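Local coordinates for possible adenyl cyclase-associated protein (Cryptosporidium parvum, PDB 2B0R), which probably sequesters monomeric actin, as a member of the cyclase-associated protein family, through a C-terminal domain built as a right-handed parallel beta-helix, at residues A[61-66]-A[84-89]; A[72-77]-A[90-95]; A[113-118]-A[132-137]. One frame throughout, in Å; residues are numbered along the deposited sequence.

Contact 1. Residues A[61-66]-A[84-89]; sequences ADPITL and RIIVEQ
Ile-64 and Leu-66 hold Arg-84, Ile-86 and Glu-88 in a parallel ladder in which each of the two uses both its N-H and its carbonyl. Ile-64 N donates to Arg-84 O at 2.9 Å, the donor tilted 21° from the carbonyl plane, and Ile-64 O takes the N-H of Ile-86 at 2.8 Å. The next rung repeats the pattern and is straighter: Leu-66 N reaches Ile-86 O at 2.8 Å with 166° at the hydrogen, and Glu-88 N closes the ladder on Leu-66 O. Ile-86 is thus gripped on both its amide and its carbonyl by 61-66, whereas the backbones of Ile-85 and Val-87 turn to strand 102-106 on the other flank. Pro-63, which has no N-H to give, adds a CA-H contact to Arg-84 O.

Beyond the ladder side-chain amides take over as donors: Asn-107 ND2 gives to Glu-88 O, and Gln-89 NE2 to Ser-67 O. On the face carrying Thr-65 and Ile-86, OG1 of Thr-65 stands beside its own backbone N (chi1 -70°) and lies against CD1 of Ile-86 at 3.5 Å. The same CD1 also meets CB of Pro-63 at 3.8 Å, while CG2 of Thr-65 rests on CG of Glu-88, also at 3.8 Å. The opposite face bears Ile-64, Ile-85, Leu-66 and Val-87; there Ile-64 and Leu-66 pack on Val-45.

The bonding across this pair is therefore carried by main-chain amides, with mostly aliphatic side-chain contacts on the face of Thr-65 and Ile-86. Such bonds hold strand 64-66, an outermost strand of its sheet within this chain, through groups common to nearly every residue; the choice of register probably rests on side-chain packing.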
ATOM      1  N   ALA A  61      26.076  17.254  -5.242  1.00 84.33           N
ATOM      2  CA  ALA A  61      27.049  17.307  -4.148  1.00 85.82           C
ATOM      3  C   ALA A  61      26.546  18.239  -3.043  1.00 84.55           C
ATOM      4  O   ALA A  61      26.721  17.969  -1.849  1.00 84.26           O
ATOM      5  CB  ALA A  61      28.429  17.775  -4.678  1.00 84.83           C
ATOM      6  N   ASP A  62      25.907  19.329  -3.470  1.00 83.36           N
ATOM      7  CA  ASP A  62      25.421  20.373  -2.571  1.00 80.50           C
ATOM      8  C   ASP A  62      23.890  20.337  -2.352  1.00 74.68           C
ATOM      9  O   ASP A  62      23.122  19.975  -3.260  1.00 70.72           O
ATOM     10  CB  ASP A  62      25.847  21.756  -3.094  1.00 83.74           C
ATOM     11  CG  ASP A  62      27.302  22.100  -2.759  1.00 85.95           C
ATOM     12  OD1 ASP A  62      27.793  21.709  -1.672  1.00 86.54           O
ATOM     13  OD2 ASP A  62      27.941  22.791  -3.582  1.00 87.04           O
ATOM     14  N   PRO A  63      23.450  20.699  -1.141  1.00 69.84           N
ATOM     15  CA  PRO A  63      22.032  20.914  -0.905  1.00 66.92           C
ATOM     16  C   PRO A  63      21.483  21.985  -1.828  1.00 63.83           C
ATOM     17  O   PRO A  63      22.158  23.000  -2.071  1.00 62.97           O
ATOM     18  CB  PRO A  63      21.987  21.411   0.555  1.00 69.08           C
ATOM     19  CG  PRO A  63      23.391  21.843   0.881  1.00 70.25           C
ATOM     20  CD  PRO A  63      24.248  20.899   0.082  1.00 70.15           C
ATOM     21  N   ILE A  64      20.287  21.753  -2.365  1.00 60.22           N
ATOM     22  CA  ILE A  64      19.562  22.819  -3.055  1.00 58.21           C
ATOM     23  C   ILE A  64      18.673  23.525  -2.061  1.00 59.05           C
ATOM     24  O   ILE A  64      17.807  22.884  -1.442  1.00 59.76           O
ATOM     25  CB  ILE A  64      18.692  22.308  -4.182  1.00 55.47           C
ATOM     26  CG1 ILE A  64      19.542  21.577  -5.240  1.00 57.54           C
ATOM     27  CG2 ILE A  64      17.841  23.460  -4.757  1.00 53.93           C
ATOM     28  CD1 ILE A  64      20.793  22.363  -5.778  1.00 61.82           C
ATOM     29  N   THR A  65      18.888  24.834  -1.911  1.00 56.23           N
ATOM     30  CA  THR A  65      18.131  25.639  -0.964  1.00 56.98           C
ATOM     31  C   THR A  65      17.196  26.617  -1.648  1.00 58.32           C
ATOM     32  O   THR A  65      17.598  27.390  -2.509  1.00 58.05           O
ATOM     33  CB  THR A  65      19.049  26.396   0.035  1.00 55.22           C
ATOM     34  OG1 THR A  65      19.651  25.464   0.927  1.00 58.38           O
ATOM     35  CG2 THR A  65      18.268  27.392   0.870  1.00 51.74           C
ATOM     36  N   LEU A  66      15.934  26.573  -1.240  1.00 60.59           N
ATOM     37  CA  LEU A  66      14.988  27.597  -1.601  1.00 60.12           C
ATOM     38  C   LEU A  66      14.819  28.523  -0.395  1.00 61.82           C
ATOM     39  O   LEU A  66      14.263  28.132   0.634  1.00 63.67           O
ATOM     40  CB  LEU A  66      13.681  26.954  -2.003  1.00 57.54           C
ATOM     41  CG  LEU A  66      12.644  27.869  -2.614  1.00 56.76           C
ATOM     42  CD1 LEU A  66      13.053  28.207  -4.016  1.00 58.14           C
ATOM     43  CD2 LEU A  66      11.277  27.170  -2.588  1.00 56.39           C
ATOM     44  N   ARG A  84      20.122  16.607  -1.026  1.00 64.84           N
ATOM     45  CA  ARG A  84      19.479  17.323   0.064  1.00 64.53           C
ATOM     46  C   ARG A  84      18.725  18.503  -0.572  1.00 61.85           C
ATOM     47  O   ARG A  84      19.293  19.248  -1.382  1.00 63.87           O
ATOM     48  CB  ARG A  84      20.496  17.772   1.168  1.00 66.83           C
ATOM     49  CG  ARG A  84      19.856  17.903   2.646  1.00 68.77           C
ATOM     50  CD  ARG A  84      20.848  18.253   3.869  1.00 69.16           C
ATOM     51  NE  ARG A  84      20.329  17.788   5.197  1.00 71.63           N
ATOM     52  CZ  ARG A  84      20.926  16.875   6.004  1.00 74.39           C
ATOM     53  NH1 ARG A  84      22.106  16.331   5.663  1.00 73.10           N
ATOM     54  NH2 ARG A  84      20.357  16.510   7.174  1.00 71.05           N
ATOM     55  N   ILE A  85      17.435  18.620  -0.269  1.00 57.79           N
ATOM     56  CA  ILE A  85      16.653  19.828  -0.596  1.00 56.54           C
ATOM     57  C   ILE A  85      16.194  20.529   0.698  1.00 55.87           C
ATOM     58  O   ILE A  85      15.848  19.868   1.688  1.00 55.28           O
ATOM     59  CB  ILE A  85      15.445  19.520  -1.488  1.00 57.20           C
ATOM     60  CG1 ILE A  85      15.903  19.015  -2.865  1.00 58.55           C
ATOM     61  CG2 ILE A  85      14.566  20.748  -1.647  1.00 55.89           C
ATOM     62  CD1 ILE A  85      16.130  17.516  -2.925  1.00 59.99           C
ATOM     63  N   ILE A  86      16.227  21.858   0.683  1.00 53.83           N
ATOM     64  CA  ILE A  86      15.992  22.654   1.863  1.00 52.26           C
ATOM     65  C   ILE A  86      15.076  23.770   1.503  1.00 53.01           C
ATOM     66  O   ILE A  86      15.388  24.585   0.625  1.00 54.27           O
ATOM     67  CB  ILE A  86      17.288  23.289   2.403  1.00 52.91           C
ATOM     68  CG1 ILE A  86      18.349  22.223   2.698  1.00 54.66           C
ATOM     69  CG2 ILE A  86      17.014  24.090   3.667  1.00 50.26           C
ATOM     70  CD1 ILE A  86      19.719  22.799   3.209  1.00 52.35           C
ATOM     71  N   VAL A  87      13.946  23.824   2.196  1.00 50.62           N
ATOM     72  CA  VAL A  87      12.986  24.909   2.017  1.00 49.57           C
ATOM     73  C   VAL A  87      13.022  25.788   3.266  1.00 54.18           C
ATOM     74  O   VAL A  87      12.764  25.328   4.373  1.00 60.69           O
ATOM     75  CB  VAL A  87      11.560  24.346   1.685  1.00 43.36           C
ATOM     76  CG1 VAL A  87      10.551  25.445   1.542  1.00 37.88           C
ATOM     77  CG2 VAL A  87      11.619  23.561   0.401  1.00 39.14           C
ATOM     78  N   GLU A  88      13.399  27.045   3.104  1.00 58.30           N
ATOM     79  CA  GLU A  88      13.613  27.898   4.271  1.00 57.69           C
ATOM     80  C   GLU A  88      12.320  28.465   4.827  1.00 57.06           C
ATOM     81  O   GLU A  88      12.118  28.488   6.036  1.00 55.49           O
ATOM     82  CB  GLU A  88      14.609  29.003   3.964  1.00 60.00           C
ATOM     83  CG  GLU A  88      16.001  28.447   3.746  1.00 66.68           C
ATOM     84  CD  GLU A  88      17.149  29.444   4.015  1.00 67.82           C
ATOM     85  OE1 GLU A  88      16.972  30.687   3.852  1.00 67.41           O
ATOM     86  OE2 GLU A  88      18.238  28.942   4.367  1.00 66.23           O
ATOM     87  N   GLN A  89      11.444  28.923   3.945  1.00 56.15           N
ATOM     88  CA  GLN A  89      10.232  29.555   4.388  1.00 54.42           C
ATOM     89  C   GLN A  89       9.129  28.546   4.639  1.00 55.24           C
ATOM     90  O   GLN A  89       9.076  27.466   4.021  1.00 54.78           O
ATOM     91  CB  GLN A  89       9.754  30.582   3.361  1.00 54.95           C
ATOM     92  CG  GLN A  89      10.771  31.643   2.977  1.00 56.69           C
ATOM     93  CD  GLN A  89      11.309  32.400   4.157  1.00 55.96           C
ATOM     94  OE1 GLN A  89      10.562  32.863   5.007  1.00 59.37           O
ATOM     95  NE2 GLN A  89      12.615  32.531   4.214  1.00 55.59           N
TER

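Contact 2. Residues A[72-77]-A[90-95]; sequences KNKVSV and KVNSIF
Strands 74-77 and 93-95 run parallel, 4.7 Å apart at closest approach and 16° from exact alignment, with Val-75 set against Ile-94 and Ser-76 against Phe-95. The central bonds are short and straight: Phe-95 N to Val-75 O at 2.8 Å (172° at the hydrogen) and Val-77 N to Phe-95 O at 2.8 Å. Toward the start of the strands the pairing slackens, since Val-75 N lies 3.3 Å from Ser-93 O, but Asn-92 N still binds Asn-73 O at 2.7 Å.

On the buried face CG2 of Val-75 meets CG1 of Val-91 at 4.0 Å, the two side chains crossing at about a right angle; CG1 of Ile-94 comes up to CB of Val-75 from the neighbouring strand. The other face is more polar. Ser-76 OG sits at the edge of the Phe-95 ring, near its plane and 4.0 Å from CD2. With CG anti to the backbone N (chi1 177°), that ring leans toward the next strand. The extended Lys-74 chain passes Ser-93 with its CG 3.8 Å from OG.

Asn-73 is held from outside, by Asp-50 O on ND2 and Ser-70 N on OD1. Strand 51-55 flanks 74-81 on one side, strand 112-116 lines the other side of 93-100 and receives Phe-95 on Glu-114 and Val-116, and Val-77 and Ile-94 pack inward on strand 102-106.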
ATOM      1  N   LYS A  72       1.702  31.974   0.807  1.00 60.68           N
ATOM      2  CA  LYS A  72       0.895  31.998  -0.423  1.00 64.21           C
ATOM      3  C   LYS A  72       1.403  31.008  -1.462  1.00 62.70           C
ATOM      4  O   LYS A  72       0.723  30.739  -2.448  1.00 64.65           O
ATOM      5  CB  LYS A  72       0.899  33.400  -1.046  1.00 66.60           C
ATOM      6  CG  LYS A  72       0.316  34.494  -0.145  1.00 71.04           C
ATOM      7  CD  LYS A  72       0.355  35.858  -0.822  1.00 70.75           C
ATOM      8  CE  LYS A  72       0.029  36.943   0.177  1.00 72.76           C
ATOM      9  NZ  LYS A  72      -0.414  38.154  -0.545  1.00 73.65           N
ATOM     10  N   ASN A  73       2.605  30.485  -1.245  1.00 60.60           N
ATOM     11  CA  ASN A  73       3.282  29.674  -2.234  1.00 57.92           C
ATOM     12  C   ASN A  73       3.208  28.183  -1.981  1.00 56.22           C
ATOM     13  O   ASN A  73       3.066  27.723  -0.838  1.00 56.82           O
ATOM     14  CB  ASN A  73       4.756  30.078  -2.327  1.00 61.37           C
ATOM     15  CG  ASN A  73       4.951  31.444  -2.931  1.00 61.15           C
ATOM     16  OD1 ASN A  73       5.471  32.355  -2.280  1.00 61.54           O
ATOM     17  ND2 ASN A  73       4.533  31.599  -4.176  1.00 60.42           N
ATOM     18  N   LYS A  74       3.334  27.441  -3.067  1.00 53.61           N
ATOM     19  CA  LYS A  74       3.447  26.004  -3.044  1.00 55.02           C
ATOM     20  C   LYS A  74       4.861  25.656  -3.489  1.00 54.26           C
ATOM     21  O   LYS A  74       5.546  26.480  -4.088  1.00 54.26           O
ATOM     22  CB  LYS A  74       2.403  25.409  -3.999  1.00 57.25           C
ATOM     23  CG  LYS A  74       0.982  25.643  -3.524  1.00 60.16           C
ATOM     24  CD  LYS A  74      -0.048  25.236  -4.513  1.00 62.85           C
ATOM     25  CE  LYS A  74      -1.444  25.394  -3.885  1.00 68.42           C
ATOM     26  NZ  LYS A  74      -2.594  25.255  -4.853  1.00 68.52           N
ATOM     27  N   VAL A  75       5.319  24.452  -3.186  1.00 53.49           N
ATOM     28  CA  VAL A  75       6.605  23.989  -3.708  1.00 50.87           C
ATOM     29  C   VAL A  75       6.330  22.608  -4.269  1.00 50.53           C
ATOM     30  O   VAL A  75       5.685  21.807  -3.611  1.00 51.60           O
ATOM     31  CB  VAL A  75       7.690  23.968  -2.599  1.00 52.11           C
ATOM     32  CG1 VAL A  75       9.059  23.493  -3.134  1.00 51.01           C
ATOM     33  CG2 VAL A  75       7.832  25.348  -1.972  1.00 50.76           C
ATOM     34  N   SER A  76       6.733  22.368  -5.514  1.00 50.91           N
ATOM     35  CA  SER A  76       6.646  21.034  -6.139  1.00 50.79           C
ATOM     36  C   SER A  76       8.053  20.509  -6.359  1.00 49.54           C
ATOM     37  O   SER A  76       8.868  21.159  -7.024  1.00 48.42           O
ATOM     38  CB  SER A  76       5.916  21.074  -7.490  1.00 55.01           C
ATOM     39  OG  SER A  76       4.495  21.111  -7.347  1.00 60.54           O
ATOM     40  N   VAL A  77       8.356  19.346  -5.793  1.00 46.36           N
ATOM     41  CA  VAL A  77       9.640  18.728  -6.044  1.00 47.98           C
ATOM     42  C   VAL A  77       9.456  17.429  -6.812  1.00 51.63           C
ATOM     43  O   VAL A  77       8.799  16.492  -6.301  1.00 51.42           O
ATOM     44  CB  VAL A  77      10.428  18.465  -4.758  1.00 47.37           C
ATOM     45  CG1 VAL A  77      11.804  17.877  -5.105  1.00 46.25           C
ATOM     46  CG2 VAL A  77      10.574  19.738  -3.940  1.00 43.03           C
ATOM     47  N   LYS A  90       8.255  28.905   5.574  1.00 56.49           N
ATOM     48  CA  LYS A  90       6.944  28.296   5.672  1.00 55.88           C
ATOM     49  C   LYS A  90       6.170  28.681   4.419  1.00 53.01           C
ATOM     50  O   LYS A  90       6.114  29.855   4.024  1.00 52.80           O
ATOM     51  CB  LYS A  90       6.213  28.752   6.940  1.00 55.79           C
ATOM     52  CG  LYS A  90       5.009  27.906   7.297  1.00 55.43           C
ATOM     53  CD  LYS A  90       4.567  28.139   8.716  1.00 53.98           C
ATOM     54  CE  LYS A  90       3.212  27.533   8.965  1.00 53.90           C
ATOM     55  NZ  LYS A  90       2.682  27.866  10.340  1.00 54.09           N
ATOM     56  N   VAL A  91       5.619  27.664   3.778  1.00 49.45           N
ATOM     57  CA  VAL A  91       4.856  27.819   2.553  1.00 46.60           C
ATOM     58  C   VAL A  91       3.472  27.236   2.772  1.00 47.20           C
ATOM     59  O   VAL A  91       3.181  26.652   3.835  1.00 44.29           O
ATOM     60  CB  VAL A  91       5.546  27.071   1.391  1.00 44.05           C
ATOM     61  CG1 VAL A  91       6.796  27.803   0.971  1.00 44.28           C
ATOM     62  CG2 VAL A  91       5.919  25.666   1.827  1.00 41.74           C
ATOM     63  N   ASN A  92       2.621  27.352   1.761  1.00 49.04           N
ATOM     64  CA  ASN A  92       1.285  26.793   1.875  1.00 50.84           C
ATOM     65  C   ASN A  92       1.275  25.291   2.102  1.00 49.98           C
ATOM     66  O   ASN A  92       0.632  24.781   3.035  1.00 52.33           O
ATOM     67  CB  ASN A  92       0.444  27.105   0.641  1.00 51.57           C
ATOM     68  CG  ASN A  92      -1.000  26.771   0.858  1.00 50.31           C
ATOM     69  OD1 ASN A  92      -1.488  25.783   0.357  1.00 53.17           O
ATOM     70  ND2 ASN A  92      -1.664  27.554   1.668  1.00 49.01           N
ATOM     71  N   SER A  93       1.983  24.600   1.221  1.00 47.62           N
ATOM     72  CA  SER A  93       1.981  23.161   1.158  1.00 47.19           C
ATOM     73  C   SER A  93       3.121  22.767   0.258  1.00 45.97           C
ATOM     74  O   SER A  93       3.653  23.590  -0.488  1.00 48.94           O
ATOM     75  CB  SER A  93       0.657  22.659   0.559  1.00 49.87           C
ATOM     76  OG  SER A  93       0.513  23.094  -0.790  1.00 51.47           O
ATOM     77  N   ILE A  94       3.487  21.509   0.298  1.00 44.20           N
ATOM     78  CA  ILE A  94       4.557  21.036  -0.530  1.00 46.10           C
ATOM     79  C   ILE A  94       4.118  19.721  -1.168  1.00 47.51           C
ATOM     80  O   ILE A  94       3.539  18.866  -0.494  1.00 50.89           O
ATOM     81  CB  ILE A  94       5.847  20.773   0.316  1.00 45.23           C
ATOM     82  CG1 ILE A  94       6.323  22.052   1.017  1.00 44.08           C
ATOM     83  CG2 ILE A  94       6.948  20.142  -0.563  1.00 44.86           C
ATOM     84  CD1 ILE A  94       7.539  21.843   1.969  1.00 42.11           C
ATOM     85  N   PHE A  95       4.419  19.561  -2.446  1.00 45.98           N
ATOM     86  CA  PHE A  95       4.118  18.340  -3.174  1.00 49.65           C
ATOM     87  C   PHE A  95       5.454  17.697  -3.625  1.00 50.27           C
ATOM     88  O   PHE A  95       6.263  18.362  -4.277  1.00 49.21           O
ATOM     89  CB  PHE A  95       3.173  18.667  -4.368  1.00 52.70           C
ATOM     90  CG  PHE A  95       2.837  17.478  -5.241  1.00 56.44           C
ATOM     91  CD1 PHE A  95       2.103  16.397  -4.735  1.00 58.35           C
ATOM     92  CD2 PHE A  95       3.239  17.440  -6.581  1.00 58.88           C
ATOM     93  CE1 PHE A  95       1.781  15.290  -5.539  1.00 56.44           C
ATOM     94  CE2 PHE A  95       2.911  16.331  -7.405  1.00 59.51           C
ATOM     95  CZ  PHE A  95       2.181  15.258  -6.874  1.00 56.37           C
TER

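Contact 3. Residues A[113-118]-A[132-137]; sequences IEIVNC and ISLDKS
Ser-137 OG takes the N-H of Cys-118 at 2.8 Å and gives its own proton to Asp-135 O at 3.1 Å, so one hydroxyl ties the two turns together just past the strands. Asp-135 O also accepts from Asn-117 N at 3.0 Å; the hydroxyl approaches it from above the carbonyl plane, 58° out. Ahead of the turn, Ile-115 uses both its N-H and its carbonyl, toward Ser-133 O and Asp-135 N.

Buried beneath this ladder, Leu-134 lies alongside Ile-115 and points the same way, its CD2 3.7 Å from both CB and CD1 of Ile-115. On the reverse face CG1 of Val-116 flanks Asp-135 OD1 at 3.7 Å.

Farther out, Ser-156 OG binds Asp-135 OD2, and Ser-158 OG binds Ser-137 N, repeating one level on the serine-to-amide bond made to Cys-118. The side chain of Cys-118 touches Cys-99, and Ile-132 packs on Leu-123 and Ile-142 across the interior. Asn-117 and Lys-136, matched at the turn, both adopt left-handed backbone angles. Equivalent residues stacked rung upon rung, in strands and turns alike, are the signature of a parallel beta-helix.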
ATOM      1  N   ILE A 113       2.031  18.263   3.416  1.00 42.68           N
ATOM      2  CA  ILE A 113       3.046  17.801   2.485  1.00 42.50           C
ATOM      3  C   ILE A 113       2.575  16.501   1.899  1.00 42.86           C
ATOM      4  O   ILE A 113       2.154  15.583   2.611  1.00 47.52           O
ATOM      5  CB  ILE A 113       4.428  17.605   3.156  1.00 41.11           C
ATOM      6  CG1 ILE A 113       4.955  18.954   3.667  1.00 37.15           C
ATOM      7  CG2 ILE A 113       5.425  16.916   2.161  1.00 40.27           C
ATOM      8  CD1 ILE A 113       5.963  18.823   4.717  1.00 37.13           C
ATOM      9  N   GLU A 114       2.652  16.429   0.598  1.00 42.13           N
ATOM     10  CA  GLU A 114       2.141  15.324  -0.131  1.00 47.27           C
ATOM     11  C   GLU A 114       3.316  14.587  -0.737  1.00 46.95           C
ATOM     12  O   GLU A 114       4.133  15.176  -1.499  1.00 44.51           O
ATOM     13  CB  GLU A 114       1.246  15.867  -1.225  1.00 53.78           C
ATOM     14  CG  GLU A 114       0.211  14.915  -1.770  1.00 63.17           C
ATOM     15  CD  GLU A 114      -0.844  15.666  -2.595  1.00 68.71           C
ATOM     16  OE1 GLU A 114      -1.297  15.113  -3.628  1.00 70.42           O
ATOM     17  OE2 GLU A 114      -1.202  16.823  -2.211  1.00 69.43           O
ATOM     18  N   ILE A 115       3.423  13.306  -0.401  1.00 43.76           N
ATOM     19  CA  ILE A 115       4.506  12.482  -0.942  1.00 44.11           C
ATOM     20  C   ILE A 115       3.910  11.372  -1.820  1.00 43.10           C
ATOM     21  O   ILE A 115       3.103  10.577  -1.366  1.00 44.54           O
ATOM     22  CB  ILE A 115       5.481  11.984   0.191  1.00 42.43           C
ATOM     23  CG1 ILE A 115       5.901  13.183   1.063  1.00 43.16           C
ATOM     24  CG2 ILE A 115       6.685  11.305  -0.416  1.00 41.51           C
ATOM     25  CD1 ILE A 115       6.937  12.920   2.110  1.00 43.58           C
ATOM     26  N   VAL A 116       4.273  11.367  -3.085  1.00 43.94           N
ATOM     27  CA  VAL A 116       3.716  10.391  -4.033  1.00 47.74           C
ATOM     28  C   VAL A 116       4.792   9.686  -4.851  1.00 47.37           C
ATOM     29  O   VAL A 116       5.668  10.339  -5.461  1.00 48.20           O
ATOM     30  CB  VAL A 116       2.755  11.047  -5.056  1.00 49.23           C
ATOM     31  CG1 VAL A 116       2.017   9.958  -5.843  1.00 48.51           C
ATOM     32  CG2 VAL A 116       1.782  11.930  -4.368  1.00 48.88           C
ATOM     33  N   ASN A 117       4.705   8.359  -4.897  1.00 49.74           N
ATOM     34  CA  ASN A 117       5.625   7.553  -5.708  1.00 52.41           C
ATOM     35  C   ASN A 117       7.080   7.883  -5.372  1.00 53.35           C
ATOM     36  O   ASN A 117       7.880   8.219  -6.274  1.00 55.30           O
ATOM     37  CB  ASN A 117       5.365   7.785  -7.205  1.00 56.90           C
ATOM     38  CG  ASN A 117       5.843   6.639  -8.060  1.00 62.91           C
ATOM     39  OD1 ASN A 117       6.834   6.758  -8.796  1.00 65.01           O
ATOM     40  ND2 ASN A 117       5.139   5.507  -7.977  1.00 65.33           N
ATOM     41  N   CYS A 118       7.427   7.824  -4.084  1.00 47.75           N
ATOM     42  CA  CYS A 118       8.789   8.093  -3.703  1.00 49.72           C
ATOM     43  C   CYS A 118       9.421   6.906  -3.006  1.00 50.56           C
ATOM     44  O   CYS A 118       8.727   6.109  -2.384  1.00 51.09           O
ATOM     45  CB  CYS A 118       8.857   9.321  -2.804  1.00 51.81           C
ATOM     46  SG  CYS A 118       8.612  10.810  -3.672  1.00 51.75           S
ATOM     47  N   ILE A 132       0.641  15.199   6.763  1.00 37.55           N
ATOM     48  CA  ILE A 132       1.461  14.591   5.705  1.00 39.55           C
ATOM     49  C   ILE A 132       0.742  13.409   5.060  1.00 41.83           C
ATOM     50  O   ILE A 132       0.101  12.593   5.733  1.00 37.70           O
ATOM     51  CB  ILE A 132       2.825  14.061   6.217  1.00 37.85           C
ATOM     52  CG1 ILE A 132       3.659  15.180   6.827  1.00 37.24           C
ATOM     53  CG2 ILE A 132       3.613  13.329   5.062  1.00 36.56           C
ATOM     54  CD1 ILE A 132       4.925  14.651   7.555  1.00 39.58           C
ATOM     55  N   SER A 133       0.891  13.293   3.750  1.00 44.94           N
ATOM     56  CA  SER A 133       0.264  12.201   3.052  1.00 45.50           C
ATOM     57  C   SER A 133       1.277  11.413   2.239  1.00 45.00           C
ATOM     58  O   SER A 133       2.069  11.981   1.466  1.00 46.68           O
ATOM     59  CB  SER A 133      -0.930  12.721   2.216  1.00 42.19           C
ATOM     60  OG  SER A 133      -0.862  12.235   0.906  1.00 48.93           O
ATOM     61  N   LEU A 134       1.263  10.100   2.448  1.00 45.40           N
ATOM     62  CA  LEU A 134       2.178   9.188   1.764  1.00 48.65           C
ATOM     63  C   LEU A 134       1.405   8.197   0.944  1.00 48.08           C
ATOM     64  O   LEU A 134       0.576   7.456   1.469  1.00 51.78           O
ATOM     65  CB  LEU A 134       3.020   8.398   2.764  1.00 47.12           C
ATOM     66  CG  LEU A 134       3.783   9.102   3.868  1.00 48.63           C
ATOM     67  CD1 LEU A 134       4.566   8.067   4.615  1.00 49.29           C
ATOM     68  CD2 LEU A 134       4.709  10.158   3.320  1.00 48.78           C
ATOM     69  N   ASP A 135       1.702   8.157  -0.337  1.00 44.97           N
ATOM     70  CA  ASP A 135       0.985   7.308  -1.250  1.00 46.02           C
ATOM     71  C   ASP A 135       1.958   6.621  -2.224  1.00 46.59           C
ATOM     72  O   ASP A 135       2.790   7.292  -2.857  1.00 48.42           O
ATOM     73  CB  ASP A 135      -0.086   8.141  -1.982  1.00 49.94           C
ATOM     74  CG  ASP A 135      -0.730   7.378  -3.125  1.00 55.32           C
ATOM     75  OD1 ASP A 135      -0.475   7.735  -4.297  1.00 57.78           O
ATOM     76  OD2 ASP A 135      -1.465   6.402  -2.855  1.00 56.86           O
ATOM     77  N   LYS A 136       1.873   5.289  -2.325  1.00 47.25           N
ATOM     78  CA  LYS A 136       2.802   4.491  -3.172  1.00 49.85           C
ATOM     79  C   LYS A 136       4.269   4.851  -2.938  1.00 50.57           C
ATOM     80  O   LYS A 136       4.994   5.188  -3.875  1.00 52.60           O
ATOM     81  CB  LYS A 136       2.486   4.641  -4.670  1.00 51.63           C
ATOM     82  CG  LYS A 136       1.108   4.183  -5.088  1.00 57.16           C
ATOM     83  CD  LYS A 136       0.865   4.528  -6.542  1.00 59.68           C
ATOM     84  CE  LYS A 136      -0.574   4.291  -6.919  1.00 66.32           C
ATOM     85  NZ  LYS A 136      -1.165   5.502  -7.585  1.00 69.14           N
ATOM     86  N   SER A 137       4.708   4.782  -1.696  1.00 49.70           N
ATOM     87  CA  SER A 137       6.049   5.191  -1.396  1.00 52.11           C
ATOM     88  C   SER A 137       6.694   4.214  -0.427  1.00 52.62           C
ATOM     89  O   SER A 137       5.987   3.543   0.329  1.00 51.34           O
ATOM     90  CB  SER A 137       6.043   6.633  -0.837  1.00 53.87           C
ATOM     91  OG  SER A 137       5.720   7.602  -1.840  1.00 50.19           O
TER

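All three contacts join successive coils of one beta-helix by parallel main-chain ladders. Contacts 2 and 3 belong to the same sheet, where strands 93-100 and 112-116 are neighbours and Ile-94 O probably accepts from Glu-114 N; contact 1 lies on the facing sheet and meets contact 2 inside, Leu-66 CD2 against Val-75 CG2. Contact 1, at the outer end of its sheet, has the most exposed residues, whereas contact 3 lies nearest the chain centre and has six buried ones. Side chains enter the cross-strand hydrogen bonding in contact 3, through the serine at its turn; in contacts 1 and 2 those bonds join backbone atoms alone.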